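Local coordinates for uncharacterized protein with cystatin-like fold (Methylibium petroleiphilum PM1, PDB 3G16) that is of unknown function but has the cystatin-like fold of SnoaL-like, NTF2-type proteins, many of which hold a small-molecule pocket, at residues A[16-21]-A[32-37]. Sequence-based numbering, arbitrary orientation.
Sequences IRTYYD and IACFVP
Phe-35 turns the edge of its ring against the face of Tyr-19, giving a T-shaped pair. The Tyr-19 and Phe-35 ring centroids lie 5.0 Å apart and the planes meet at 82°. The touching corner of Phe-35 is CZ with CE2. Phe-35 CZ sits over the rim of the tyrosine ring rather than its middle, 3.5 Å from Tyr-19 CE1. Phe-35 CE2 leans on the same side of that ring, 3.6 Å from Tyr-19 CD1. Tyr-19 CG is anti to the backbone N (chi1 165°), which places the ring beside Phe-35; chi2 of 55° turns its face to that edge.

Cys-34 packs nearer the helix backbone. Cys-34 SG lies 3.5 Å from the backbone N of Tyr-19 and 3.9 Å from Tyr-19 CB. The methyl CG2 of Thr-18 touches Cys-34 SG at 3.6 Å. The Thr-18 hydroxyl is hydrogen-bonded to the backbone carbonyl O of Lys-14, one helical turn earlier.

The Tyr-19 hydroxyl is hydrogen-bonded to Trp-62 NE1, which holds the far end of the ring while Phe-35 packs on its face. Replacing Tyr-19 by alanine would probably leave the Phe-35 edge without its aromatic face and Trp-62 NE1 without this hydrogen-bond partner.

The contact is buried and joins helix 9-24 to the type I turn from Ile-32 to Phe-35, which leads from the end of helix 28-32 into strand 35-36. The side chain of Tyr-19 also comes within about 4 Å of a bound ligand of unknown identity. Ile-58 of helix 55-69 and Ile-120 of strand 116-124 each touch both rings, so the aromatic pair packs between the helices and the curved sheet.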
loop_
_atom_site.group_PDB
_atom_site.type_symbol
_atom_site.label_atom_id
_atom_site.label_comp_id
_atom_site.label_asym_id
_atom_site.label_seq_id
_atom_site.Cartn_x
_atom_site.Cartn_y
_atom_site.Cartn_z
ATOM N N ILE A 16 -10.005 -11.429 6.082
ATOM C CA ILE A 16 -9.926 -10.440 5.015
ATOM C C ILE A 16 -10.946 -10.720 3.914
ATOM O O ILE A 16 -11.671 -9.815 3.466
ATOM C CB ILE A 16 -8.499 -10.385 4.475
ATOM C CG1 ILE A 16 -7.617 -9.613 5.460
ATOM C CG2 ILE A 16 -8.483 -9.750 3.046
ATOM C CD1 ILE A 16 -6.080 -9.760 5.201
ATOM N N ARG A 17 -11.068 -11.970 3.516
ATOM C CA ARG A 17 -11.994 -12.248 2.445
ATOM C C ARG A 17 -13.474 -12.079 2.924
ATOM O O ARG A 17 -14.360 -11.667 2.144
ATOM C CB ARG A 17 -11.772 -13.647 1.874
ATOM C CG ARG A 17 -10.412 -13.777 1.163
ATOM C CD ARG A 17 -10.346 -15.058 0.298
ATOM N NE ARG A 17 -9.043 -15.196 -0.338
ATOM C CZ ARG A 17 -8.635 -14.579 -1.451
ATOM N NH1 ARG A 17 -9.421 -13.735 -2.147
ATOM N NH2 ARG A 17 -7.407 -14.827 -1.889
ATOM N N THR A 18 -13.741 -12.440 4.187
ATOM C CA THR A 18 -15.064 -12.239 4.733
ATOM C C THR A 18 -15.407 -10.726 4.718
ATOM O O THR A 18 -16.504 -10.302 4.437
ATOM C CB THR A 18 -15.189 -12.774 6.158
ATOM O OG1 THR A 18 -14.931 -14.186 6.129
ATOM C CG2 THR A 18 -16.601 -12.527 6.725
ATOM N N TYR A 19 -14.423 -9.903 5.074
ATOM C CA TYR A 19 -14.571 -8.463 5.114
ATOM C C TYR A 19 -14.966 -7.933 3.724
ATOM O O TYR A 19 -15.917 -7.199 3.582
ATOM C CB TYR A 19 -13.279 -7.797 5.648
ATOM C CG TYR A 19 -13.169 -6.319 5.410
ATOM C CD1 TYR A 19 -14.161 -5.420 5.819
ATOM C CD2 TYR A 19 -12.035 -5.819 4.861
ATOM C CE1 TYR A 19 -14.023 -4.062 5.585
ATOM C CE2 TYR A 19 -11.882 -4.454 4.627
ATOM C CZ TYR A 19 -12.894 -3.584 4.986
ATOM O OH TYR A 19 -12.689 -2.218 4.771
ATOM N N TYR A 20 -14.157 -8.290 2.724
ATOM C CA TYR A 20 -14.437 -7.851 1.341
ATOM C C TYR A 20 -15.779 -8.366 0.845
ATOM O O TYR A 20 -16.495 -7.664 0.173
ATOM C CB TYR A 20 -13.269 -8.194 0.401
ATOM C CG TYR A 20 -12.166 -7.153 0.384
ATOM C CD1 TYR A 20 -11.365 -6.975 1.461
ATOM C CD2 TYR A 20 -11.961 -6.372 -0.727
ATOM C CE1 TYR A 20 -10.357 -5.971 1.489
ATOM C CE2 TYR A 20 -10.941 -5.411 -0.784
ATOM C CZ TYR A 20 -10.164 -5.207 0.362
ATOM O OH TYR A 20 -9.164 -4.216 0.301
ATOM N N ASP A 21 -16.124 -9.602 1.197
ATOM C CA ASP A 21 -17.457 -10.134 0.859
ATOM C C ASP A 21 -18.520 -9.225 1.453
ATOM O O ASP A 21 -19.481 -8.845 0.828
ATOM C CB ASP A 21 -17.653 -11.541 1.382
ATOM C CG ASP A 21 -16.891 -12.601 0.587
ATOM O OD1 ASP A 21 -16.223 -12.291 -0.386
ATOM O OD2 ASP A 21 -16.974 -13.795 1.043
ATOM N N ILE A 32 -18.701 -5.902 10.442
ATOM C CA ILE A 32 -18.377 -5.586 11.818
ATOM C C ILE A 32 -17.692 -6.750 12.525
ATOM O O ILE A 32 -16.779 -6.553 13.350
ATOM C CB ILE A 32 -19.673 -5.158 12.571
ATOM C CG1 ILE A 32 -20.099 -3.768 12.102
ATOM C CG2 ILE A 32 -19.486 -5.150 14.085
ATOM C CD1 ILE A 32 -21.540 -3.336 12.544
ATOM N N ALA A 33 -18.110 -7.972 12.179
ATOM C CA ALA A 33 -17.562 -9.184 12.799
ATOM C C ALA A 33 -16.107 -9.457 12.425
ATOM O O ALA A 33 -15.454 -10.312 13.024
ATOM C CB ALA A 33 -18.424 -10.377 12.443
ATOM N N CYS A 34 -15.595 -8.727 11.425
ATOM C CA CYS A 34 -14.216 -8.911 11.021
ATOM C C CYS A 34 -13.215 -8.021 11.739
ATOM O O CYS A 34 -12.013 -8.124 11.501
ATOM C CB CYS A 34 -14.088 -8.580 9.534
ATOM S SG CYS A 34 -15.016 -9.750 8.481
ATOM N N PHE A 35 -13.742 -7.112 12.561
ATOM C CA PHE A 35 -12.933 -6.133 13.274
ATOM C C PHE A 35 -13.080 -6.154 14.772
ATOM O O PHE A 35 -14.149 -6.496 15.279
ATOM C CB PHE A 35 -13.424 -4.722 12.896
ATOM C CG PHE A 35 -13.187 -4.333 11.460
ATOM C CD1 PHE A 35 -11.956 -3.838 11.051
ATOM C CD2 PHE A 35 -14.179 -4.457 10.506
ATOM C CE1 PHE A 35 -11.725 -3.480 9.741
ATOM C CE2 PHE A 35 -13.948 -4.112 9.180
ATOM C CZ PHE A 35 -12.729 -3.608 8.802
ATOM N N VAL A 36 -12.056 -5.730 15.485
ATOM C CA VAL A 36 -12.254 -5.346 16.881
ATOM C C VAL A 36 -13.184 -4.102 16.836
ATOM O O VAL A 36 -13.114 -3.297 15.899
ATOM C CB VAL A 36 -10.965 -5.048 17.656
ATOM C CG1 VAL A 36 -10.035 -6.289 17.615
ATOM C CG2 VAL A 36 -10.237 -3.868 17.089
ATOM N N PRO A 37 -14.034 -3.904 17.843
ATOM C CA PRO A 37 -14.995 -2.777 17.787
ATOM C C PRO A 37 -14.383 -1.416 17.564
ATOM O O PRO A 37 -14.994 -0.575 16.867
ATOM C CB PRO A 37 -15.716 -2.865 19.136
ATOM C CG PRO A 37 -15.504 -4.272 19.593
ATOM C CD PRO A 37 -14.234 -4.782 19.010
#